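Local atomic coordinates of putative gdp-fucose protein o-fucosyltransferase 1 (Caenorhabditis elegans, PDB entry 3ZY2), a protein that is a putative member of the protein O-fucosyltransferase family, has the two-domain fold of the GT-B clan, and binds guanosine-5'-diphosphate. Residues Gln23-Leu28 / Phe178-Lys183; Thr234-Leu239 / Leu252-Lys257; Pro238-Glu243 / Asn331-Phe336. All blocks are in the same frame, centred on the assembly; numbering follows the deposited sequence.

Contact 1 (Gln23-Leu28 / Phe178-Lys183)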
loop_
_atom_site.group_PDB
_atom_site.type_symbol
_atom_site.label_atom_id
_atom_site.label_comp_id
_atom_site.label_asym_id
_atom_site.label_seq_id
_atom_site.Cartn_x
_atom_site.Cartn_y
_atom_site.Cartn_z
ATOM N N GLN A 23 -11.349 -2.891 12.469
ATOM C CA GLN A 23 -11.916 -1.619 12.039
ATOM C C GLN A 23 -11.818 -0.608 13.165
ATOM O O GLN A 23 -11.441 0.556 12.940
ATOM C CB GLN A 23 -13.371 -1.797 11.665
ATOM C CG GLN A 23 -13.557 -2.651 10.414
ATOM C CD GLN A 23 -14.980 -3.084 10.238
ATOM O OE1 GLN A 23 -15.918 -2.344 10.570
ATOM N NE2 GLN A 23 -15.170 -4.322 9.726
ATOM N N VAL A 24 -12.161 -1.042 14.386
ATOM C CA VAL A 24 -12.060 -0.156 15.545
ATOM C C VAL A 24 -10.596 0.199 15.808
ATOM O O VAL A 24 -10.287 1.339 16.111
ATOM C CB VAL A 24 -12.711 -0.776 16.794
ATOM C CG1 VAL A 24 -12.480 0.099 18.026
ATOM C CG2 VAL A 24 -14.219 -0.943 16.561
ATOM N N ASP A 25 -9.698 -0.783 15.677
ATOM C CA ASP A 25 -8.253 -0.584 15.909
ATOM C C ASP A 25 -7.699 0.539 15.010
ATOM O O ASP A 25 -6.992 1.446 15.481
ATOM C CB ASP A 25 -7.533 -1.920 15.694
ATOM C CG ASP A 25 -6.278 -2.038 16.506
ATOM O OD1 ASP A 25 -6.288 -1.629 17.690
ATOM O OD2 ASP A 25 -5.284 -2.533 15.958
ATOM N N GLN A 26 -8.084 0.519 13.736
ATOM C CA GLN A 26 -7.633 1.569 12.812
ATOM C C GLN A 26 -8.402 2.866 13.066
ATOM O O GLN A 26 -7.835 3.954 12.962
ATOM C CB GLN A 26 -7.801 1.115 11.357
ATOM C CG GLN A 26 -6.751 0.098 10.934
ATOM C CD GLN A 26 -6.662 -0.007 9.426
ATOM O OE1 GLN A 26 -7.587 -0.485 8.785
ATOM N NE2 GLN A 26 -5.552 0.455 8.852
ATOM N N PHE A 27 -9.676 2.776 13.442
ATOM C CA PHE A 27 -10.491 3.982 13.702
ATOM C C PHE A 27 -9.891 4.882 14.807
ATOM O O PHE A 27 -9.881 6.095 14.672
ATOM C CB PHE A 27 -11.936 3.536 14.016
ATOM C CG PHE A 27 -12.859 4.635 14.389
ATOM C CD1 PHE A 27 -12.944 5.819 13.660
ATOM C CD2 PHE A 27 -13.733 4.451 15.453
ATOM C CE1 PHE A 27 -13.856 6.834 14.040
ATOM C CE2 PHE A 27 -14.650 5.447 15.820
ATOM C CZ PHE A 27 -14.692 6.655 15.105
ATOM N N LEU A 28 -9.346 4.274 15.865
ATOM C CA LEU A 28 -8.636 5.048 16.912
ATOM C C LEU A 28 -7.520 5.890 16.306
ATOM O O LEU A 28 -7.374 7.066 16.650
ATOM C CB LEU A 28 -8.046 4.115 17.964
ATOM C CG LEU A 28 -9.070 3.251 18.695
ATOM C CD1 LEU A 28 -8.301 2.420 19.723
ATOM C CD2 LEU A 28 -10.149 4.085 19.339
ATOM N N PHE A 178 -1.922 -0.319 11.543
ATOM C CA PHE A 178 -2.488 -1.546 12.033
ATOM C C PHE A 178 -1.379 -2.555 12.208
ATOM O O PHE A 178 -0.574 -2.736 11.301
ATOM C CB PHE A 178 -3.526 -2.124 11.073
ATOM C CG PHE A 178 -4.074 -3.436 11.543
ATOM C CD1 PHE A 178 -5.094 -3.466 12.492
ATOM C CD2 PHE A 178 -3.505 -4.637 11.130
ATOM C CE1 PHE A 178 -5.603 -4.682 12.978
ATOM C CE2 PHE A 178 -4.007 -5.866 11.591
ATOM C CZ PHE A 178 -5.059 -5.884 12.533
ATOM N N PRO A 179 -1.314 -3.214 13.368
ATOM C CA PRO A 179 -2.112 -2.994 14.586
ATOM C C PRO A 179 -1.904 -1.590 15.165
ATOM O O PRO A 179 -0.896 -0.937 14.878
ATOM C CB PRO A 179 -1.548 -4.061 15.544
ATOM C CG PRO A 179 -0.996 -5.119 14.613
ATOM C CD PRO A 179 -0.355 -4.324 13.547
ATOM N N SER A 180 -2.851 -1.123 15.976
ATOM C CA SER A 180 -2.737 0.224 16.548
ATOM C C SER A 180 -1.511 0.384 17.441
ATOM O O SER A 180 -1.060 -0.572 18.101
ATOM C CB SER A 180 -3.978 0.572 17.374
ATOM O OG SER A 180 -4.162 -0.390 18.404
ATOM N N LYS A 181 -1.014 1.608 17.480
ATOM C CA LYS A 181 0.087 1.968 18.367
ATOM C C LYS A 181 -0.426 2.268 19.760
ATOM O O LYS A 181 -1.522 2.816 19.929
ATOM C CB LYS A 181 0.844 3.164 17.806
ATOM C CG LYS A 181 1.403 2.926 16.403
ATOM C CD LYS A 181 2.467 3.940 16.024
ATOM C CE LYS A 181 2.984 3.644 14.616
ATOM N NZ LYS A 181 4.264 4.340 14.288
ATOM N N GLY A 182 0.395 1.957 20.766
ATOM C CA GLY A 182 0.007 2.210 22.174
ATOM C C GLY A 182 -0.512 3.620 22.441
ATOM O O GLY A 182 -1.379 3.821 23.289
ATOM N N LYS A 183 0.020 4.594 21.701
ATOM C CA LYS A 183 -0.312 6.010 21.864
ATOM C C LYS A 183 -1.788 6.336 21.631
ATOM O O LYS A 183 -2.302 7.335 22.148
ATOM C CB LYS A 183 0.571 6.842 20.912
ATOM C CG LYS A 183 0.553 8.361 21.072
ATOM C CD LYS A 183 1.948 8.910 20.727
ATOM C CE LYS A 183 2.031 10.443 20.731
ATOM N NZ LYS A 183 1.435 11.031 19.494
#

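Contact 2 (Thr234-Leu239 / Leu252-Lys257)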
loop_
_atom_site.group_PDB
_atom_site.type_symbol
_atom_site.label_atom_id
_atom_site.label_comp_id
_atom_site.label_asym_id
_atom_site.label_seq_id
_atom_site.Cartn_x
_atom_site.Cartn_y
_atom_site.Cartn_z
ATOM N N THR A 234 10.557 -17.787 16.872
ATOM C CA THR A 234 11.942 -17.342 16.799
ATOM C C THR A 234 11.993 -15.857 16.427
ATOM O O THR A 234 12.805 -15.105 16.971
ATOM C CB THR A 234 12.772 -18.186 15.803
ATOM O OG1 THR A 234 12.056 -18.303 14.568
ATOM C CG2 THR A 234 13.029 -19.575 16.358
ATOM N N THR A 235 11.123 -15.443 15.509
ATOM C CA THR A 235 11.068 -14.036 15.108
ATOM C C THR A 235 10.177 -13.217 16.056
ATOM O O THR A 235 10.387 -12.012 16.231
ATOM C CB THR A 235 10.661 -13.852 13.620
ATOM O OG1 THR A 235 10.596 -12.457 13.302
ATOM C CG2 THR A 235 9.324 -14.493 13.297
ATOM N N ASN A 236 9.189 -13.881 16.658
ATOM C CA ASN A 236 8.378 -13.286 17.720
ATOM C C ASN A 236 7.863 -11.880 17.393
ATOM O O ASN A 236 7.964 -10.972 18.215
ATOM C CB ASN A 236 9.200 -13.302 19.027
ATOM C CG ASN A 236 8.413 -12.849 20.243
ATOM O OD1 ASN A 236 8.957 -12.187 21.141
ATOM N ND2 ASN A 236 7.158 -13.248 20.316
ATOM N N ARG A 237 7.319 -11.699 16.190
ATOM C CA ARG A 237 6.750 -10.402 15.808
ATOM C C ARG A 237 5.363 -10.234 16.394
ATOM O O ARG A 237 4.687 -11.231 16.692
ATOM C CB ARG A 237 6.650 -10.260 14.287
ATOM C CG ARG A 237 7.989 -10.287 13.576
ATOM C CD ARG A 237 8.920 -9.190 14.077
ATOM N NE ARG A 237 10.088 -9.068 13.211
ATOM C CZ ARG A 237 11.151 -8.305 13.460
ATOM N NH1 ARG A 237 11.221 -7.570 14.566
ATOM N NH2 ARG A 237 12.154 -8.276 12.590
ATOM N N PRO A 238 4.916 -8.971 16.545
ATOM C CA PRO A 238 3.518 -8.744 16.887
ATOM C C PRO A 238 2.589 -9.438 15.905
ATOM O O PRO A 238 2.851 -9.496 14.677
ATOM C CB PRO A 238 3.371 -7.230 16.765
ATOM C CG PRO A 238 4.738 -6.728 17.126
ATOM C CD PRO A 238 5.673 -7.707 16.476
ATOM N N LEU A 239 1.515 -9.986 16.458
ATOM C CA LEU A 239 0.476 -10.576 15.652
ATOM C C LEU A 239 -0.811 -9.973 16.153
ATOM O O LEU A 239 -1.200 -10.194 17.307
ATOM C CB LEU A 239 0.481 -12.093 15.810
ATOM C CG LEU A 239 -0.598 -12.845 15.018
ATOM C CD1 LEU A 239 -0.448 -12.677 13.480
ATOM C CD2 LEU A 239 -0.582 -14.319 15.415
ATOM N N LEU A 252 8.066 -7.862 26.685
ATOM C CA LEU A 252 7.763 -8.612 27.912
ATOM C C LEU A 252 7.854 -10.138 27.779
ATOM O O LEU A 252 7.810 -10.851 28.789
ATOM C CB LEU A 252 6.372 -8.229 28.445
ATOM C CG LEU A 252 6.163 -6.830 29.028
ATOM C CD1 LEU A 252 4.698 -6.613 29.387
ATOM C CD2 LEU A 252 7.048 -6.606 30.247
ATOM N N GLY A 253 7.967 -10.644 26.551
ATOM C CA GLY A 253 7.974 -12.091 26.340
ATOM C C GLY A 253 7.741 -12.568 24.921
ATOM O O GLY A 253 7.738 -11.780 23.965
ATOM N N THR A 254 7.534 -13.875 24.786
ATOM C CA THR A 254 7.316 -14.485 23.476
ATOM C C THR A 254 5.855 -14.878 23.293
ATOM O O THR A 254 5.280 -15.531 24.150
ATOM C CB THR A 254 8.190 -15.747 23.277
ATOM O OG1 THR A 254 7.845 -16.728 24.261
ATOM C CG2 THR A 254 9.668 -15.410 23.413
ATOM N N LEU A 255 5.259 -14.482 22.174
ATOM C CA LEU A 255 3.935 -14.984 21.816
ATOM C C LEU A 255 3.995 -16.480 21.476
ATOM O O LEU A 255 4.731 -16.894 20.575
ATOM C CB LEU A 255 3.357 -14.192 20.643
ATOM C CG LEU A 255 1.936 -14.574 20.220
ATOM C CD1 LEU A 255 0.972 -14.363 21.395
ATOM C CD2 LEU A 255 1.486 -13.778 18.987
ATOM N N THR A 256 3.232 -17.284 22.214
ATOM C CA THR A 256 3.126 -18.723 21.960
ATOM C C THR A 256 1.751 -19.133 21.432
ATOM O O THR A 256 0.773 -18.384 21.547
ATOM C CB THR A 256 3.350 -19.542 23.236
ATOM O OG1 THR A 256 2.347 -19.197 24.206
ATOM C CG2 THR A 256 4.758 -19.316 23.817
ATOM N N LYS A 257 1.686 -20.335 20.868
ATOM C CA LYS A 257 0.424 -20.993 20.536
ATOM C C LYS A 257 -0.528 -21.113 21.726
ATOM O O LYS A 257 -1.736 -20.987 21.548
ATOM C CB LYS A 257 0.688 -22.396 19.996
ATOM C CG LYS A 257 0.923 -22.489 18.510
ATOM C CD LYS A 257 1.017 -23.967 18.082
ATOM C CE LYS A 257 -0.280 -24.742 18.392
ATOM N NZ LYS A 257 -0.108 -26.234 18.413
#

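Contact 3 (Pro238-Glu243 / Asn331-Phe336). With GDP (guanosine-5'-diphosphate), chain C.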
loop_
_atom_site.group_PDB
_atom_site.type_symbol
_atom_site.label_atom_id
_atom_site.label_comp_id
_atom_site.label_asym_id
_atom_site.label_seq_id
_atom_site.Cartn_x
_atom_site.Cartn_y
_atom_site.Cartn_z
ATOM N N PRO A 238 4.916 -8.971 16.545
ATOM C CA PRO A 238 3.518 -8.744 16.887
ATOM C C PRO A 238 2.589 -9.438 15.905
ATOM O O PRO A 238 2.851 -9.496 14.677
ATOM C CB PRO A 238 3.371 -7.230 16.765
ATOM C CG PRO A 238 4.738 -6.728 17.126
ATOM C CD PRO A 238 5.673 -7.707 16.476
ATOM N N LEU A 239 1.515 -9.986 16.458
ATOM C CA LEU A 239 0.476 -10.576 15.652
ATOM C C LEU A 239 -0.811 -9.973 16.153
ATOM O O LEU A 239 -1.200 -10.194 17.307
ATOM C CB LEU A 239 0.481 -12.093 15.810
ATOM C CG LEU A 239 -0.598 -12.845 15.018
ATOM C CD1 LEU A 239 -0.448 -12.677 13.480
ATOM C CD2 LEU A 239 -0.582 -14.319 15.415
ATOM N N PHE A 240 -1.430 -9.163 15.308
ATOM C CA PHE A 240 -2.688 -8.519 15.639
ATOM C C PHE A 240 -2.555 -7.749 16.949
ATOM O O PHE A 240 -1.687 -6.895 17.045
ATOM C CB PHE A 240 -3.813 -9.554 15.628
ATOM C CG PHE A 240 -3.984 -10.234 14.292
ATOM C CD1 PHE A 240 -3.732 -9.549 13.109
ATOM C CD2 PHE A 240 -4.382 -11.567 14.227
ATOM C CE1 PHE A 240 -3.865 -10.202 11.857
ATOM C CE2 PHE A 240 -4.535 -12.208 12.999
ATOM C CZ PHE A 240 -4.274 -11.524 11.821
ATOM N N ALA A 241 -3.359 -8.077 17.961
ATOM C CA ALA A 241 -3.379 -7.284 19.190
ATOM C C ALA A 241 -2.368 -7.732 20.247
ATOM O O ALA A 241 -2.428 -7.287 21.401
ATOM C CB ALA A 241 -4.788 -7.276 19.782
ATOM N N SER A 242 -1.443 -8.614 19.882
ATOM C CA SER A 242 -0.602 -9.268 20.891
ATOM C C SER A 242 0.204 -8.325 21.809
ATOM O O SER A 242 0.561 -8.701 22.924
ATOM C CB SER A 242 0.304 -10.303 20.224
ATOM O OG SER A 242 1.164 -9.665 19.297
ATOM N N GLU A 243 0.485 -7.105 21.355
ATOM C CA GLU A 243 1.209 -6.129 22.201
ATOM C C GLU A 243 0.385 -5.641 23.405
ATOM O O GLU A 243 0.926 -5.054 24.343
ATOM C CB GLU A 243 1.721 -4.965 21.358
ATOM C CG GLU A 243 2.701 -5.434 20.249
ATOM C CD GLU A 243 2.924 -4.401 19.153
ATOM O OE1 GLU A 243 1.983 -4.110 18.369
ATOM O OE2 GLU A 243 4.069 -3.885 19.066
ATOM N N ASN A 331 -8.414 -12.942 25.009
ATOM C CA ASN A 331 -7.414 -13.538 24.144
ATOM C C ASN A 331 -6.473 -12.432 23.716
ATOM O O ASN A 331 -6.886 -11.465 23.075
ATOM C CB ASN A 331 -8.093 -14.162 22.934
ATOM C CG ASN A 331 -7.122 -14.884 22.067
ATOM O OD1 ASN A 331 -6.204 -14.265 21.528
ATOM N ND2 ASN A 331 -7.266 -16.202 21.961
ATOM N N CYS A 332 -5.210 -12.576 24.086
ATOM C CA CYS A 332 -4.243 -11.519 23.858
ATOM C C CYS A 332 -4.023 -11.178 22.387
ATOM O O CYS A 332 -3.673 -10.040 22.060
ATOM C CB CYS A 332 -2.931 -11.924 24.478
ATOM S SG CYS A 332 -1.673 -10.689 24.177
ATOM N N VAL A 333 -4.198 -12.151 21.504
ATOM C CA VAL A 333 -3.945 -11.906 20.075
ATOM C C VAL A 333 -5.140 -11.227 19.396
ATOM O O VAL A 333 -5.015 -10.540 18.392
ATOM C CB VAL A 333 -3.527 -13.231 19.343
ATOM C CG1 VAL A 333 -3.298 -12.997 17.858
ATOM C CG2 VAL A 333 -2.304 -13.802 20.000
ATOM N N SER A 334 -6.320 -11.390 19.965
ATOM C CA SER A 334 -7.514 -10.918 19.289
ATOM C C SER A 334 -7.725 -9.409 19.430
ATOM O O SER A 334 -7.781 -8.863 20.558
ATOM C CB SER A 334 -8.719 -11.653 19.840
ATOM O OG SER A 334 -9.913 -11.086 19.352
ATOM N N THR A 335 -7.924 -8.743 18.300
ATOM C CA THR A 335 -8.271 -7.317 18.343
ATOM C C THR A 335 -9.686 -7.073 18.882
ATOM O O THR A 335 -10.019 -5.955 19.284
ATOM C CB THR A 335 -8.132 -6.599 16.983
ATOM O OG1 THR A 335 -9.060 -7.168 16.046
ATOM C CG2 THR A 335 -6.707 -6.729 16.468
ATOM N N PHE A 336 -10.514 -8.119 18.874
ATOM C CA PHE A 336 -11.843 -8.063 19.464
ATOM C C PHE A 336 -11.717 -7.993 21.003
ATOM O O PHE A 336 -12.302 -7.122 21.657
ATOM C CB PHE A 336 -12.632 -9.275 18.954
ATOM C CG PHE A 336 -14.098 -9.254 19.269
ATOM C CD1 PHE A 336 -15.003 -8.647 18.386
ATOM C CD2 PHE A 336 -14.596 -9.928 20.384
ATOM C CE1 PHE A 336 -16.379 -8.656 18.665
ATOM C CE2 PHE A 336 -15.985 -9.966 20.651
ATOM C CZ PHE A 336 -16.863 -9.339 19.797
HETATM P PB GDP C . -9.800 -10.733 15.604
HETATM O O1B GDP C . -10.407 -11.428 16.766
HETATM O O2B GDP C . -8.708 -9.616 15.585
HETATM O O3B GDP C . -10.246 -11.317 14.130
HETATM O O3A GDP C . -11.211 -9.756 15.718
HETATM P PA GDP C . -12.021 -8.988 14.412
HETATM O O1A GDP C . -13.200 -8.456 15.581
HETATM O O2A GDP C . -11.410 -8.171 13.561
HETATM O "O5'" GDP C . -12.362 -10.606 13.717
HETATM C "C5'" GDP C . -13.173 -10.943 14.664
HETATM C "C4'" GDP C . -14.400 -11.472 14.514
HETATM O "O4'" GDP C . -15.007 -12.700 14.575
HETATM C "C3'" GDP C . -15.178 -10.557 15.211
HETATM O "O3'" GDP C . -15.890 -9.080 14.640
HETATM C "C2'" GDP C . -17.250 -11.270 15.304
HETATM O "O2'" GDP C . -17.694 -10.977 14.054
HETATM C "C1'" GDP C . -16.555 -12.614 15.435
HETATM N N9 GDP C . -16.295 -12.757 16.685
HETATM C C8 GDP C . -14.652 -12.881 17.470
HETATM N N7 GDP C . -15.301 -12.989 18.585
HETATM C C5 GDP C . -16.541 -12.989 18.876
HETATM C C6 GDP C . -17.787 -13.094 20.084
HETATM O O6 GDP C . -17.259 -13.214 21.090
HETATM N N1 GDP C . -18.714 -13.013 19.544
HETATM C C2 GDP C . -19.294 -12.881 18.452
HETATM N N2 GDP C . -20.245 -12.828 18.157
HETATM N N3 GDP C . -18.571 -12.744 17.057
HETATM C C4 GDP C . -17.178 -12.818 17.426
#

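Contact 1 (Gln23-Leu28 / Phe178-Lys183)
The carboxylate of D25 is gripped by S180 through two hydrogen bonds, one to each oxygen. The hydroxyl OG of S180 donates to OD1 of D25 at 2.6 Å, while its backbone N donates to OD2 of D25 at 2.8 Å with a nearly straight N-H (158°). Neither donor lies in the carboxylate plane; each comes in from above it, by roughly 40°. The reach of D25 from helix 20-37 depends on its first torsion, with CG turned away from the backbone N and swung well off a fully staggered angle (chi1 -152°).

OD2 of D25 also lies against carbon atoms, 3.6 Å from CD1 of F178 and 3.5 Å from CA of P179, which follows a cis peptide bond. Apolar packing comes from the next residue of the helix, Q26, which lays its CG methylene against F178, with CG of Q26 3.9 Å from CB of F178. The two side chains cross at about a right angle, and the amide of Q26 stands steeply to the ring, while its NE2 is hydrogen-bonded to O of A176.

Further polar partners hold the same groups from outside the two segments: OD1 of D25 makes a salt bridge to R342 of helix 335-346, and OG of S180 is hydrogen-bonded to NE1 of W185. The buried carboxylate, shared among a hydroxyl, a backbone N-H and an arginine, is thereby probably held as the anion, pinning the loop after strand 168-171 to helix 20-37.

Contact 2 (Thr234-Leu239 / Leu252-Lys257)
L239 overlaps L255, the two side chains crossing at about a right angle. CB of L239 rests 3.7 Å from CD2 of L255, and the methyl CD2 of L239 lies somewhat farther along, 4.2 Å from the same methyl. It is L255 that reaches across with a branch: its CG is anti to the backbone N (chi1 -177°), which brings its methyl CD2 onto CB of L239. L255, the buried member, joins the pair to L246 of helix 243-246 and to V333, a neighbour of L239 as well.

Nearer the solvent, N236 extends its side chain across the backbone of the 252-257 segment. CG of N236 lies 3.8 Å from CA of T254, so the flat amide sits over the chain between G253 and L255, close to O of G253 and to N of L255. The backbone of N236 has a left-handed conformation (phi 48°, psi 47°), and its CG stands anti to the backbone N, reaching for the other loop. T254 meets the amide mainly through its CA.

The flanking residues place this patch in the fold. T256 caps the helix 257-260 through its OG1, bonded to N of I259. On the other side, R237 makes a salt bridge to E137 of the second subunit, and OG1 of T235 is hydrogen-bonded to Y166 of that subunit. Chemically the contact is mixed: the leucine pair probably keeps water out at one end, while at the other a polar amide lies over the backbone polar groups of G253 and L255, so the two loops that bracket helix 243-246 are joined by both kinds of contact.

Contact 3 (Pro238-Glu243 / Asn331-Phe336)
The two segments run closest at S242 and V333, whose CA atoms are 4.3 Å apart, where a type II' turn from L239 to S242 sends N of A241 to O of V333 in a hydrogen bond of 3.0 Å (160°). Beside this bond, CB of A241 packs 3.5 Å from O of S334. The side chain of V333 leans the other way: with CG1 anti to the backbone N (chi1 179°), that methyl comes 3.9 Å from CD2 of L239 and 4.1 Å from CD2 of F240, whose ring has CD1 of L239 over one face. SG of C332 lies near O of S242 and is joined to C245 by a disulfide.

Following the valine, the chain enters helix 335-346, whose amino end faces the diphosphate, a common arrangement for nucleotide binding in GT-B proteins. S334 occupies the N-cap; OG of S334 donates to O1B of GDP at 2.7 Å and weakly accepts from N of F336. T335 meets O2B of GDP twice, through its backbone N at 3.0 Å and through OG1. F336 turns its ring face to the guanine, N7 of GDP standing 3.6 Å above the ring plane and offset toward the rim. Ahead of the helix, OD1 of N331 accepts from N of V333, forming an Asx turn.

How the contacts relate
From the N terminus, contact 1 is the first to close: it brings helix 20-37 against the loop after strand 168-171, closing a loop of about 150 residues, in series before the other two. Contacts 2 and 3 both open later, after helix 222-229, from one stretch that shares P238 and L239. Contact 2 closes a short loop around helix 243-246, its second segment falling inside the span of contact 3, which reaches on past strand 327-330 to the start of helix 335-346. Contacts 2 and 3 touch where L255 packs on V333 and S242. Contacts 1 and 3 also touch, F178 and P179 packing on F240, so the 178-183 loop, the 238-243 turn and the GDP-binding helix start are neighbours.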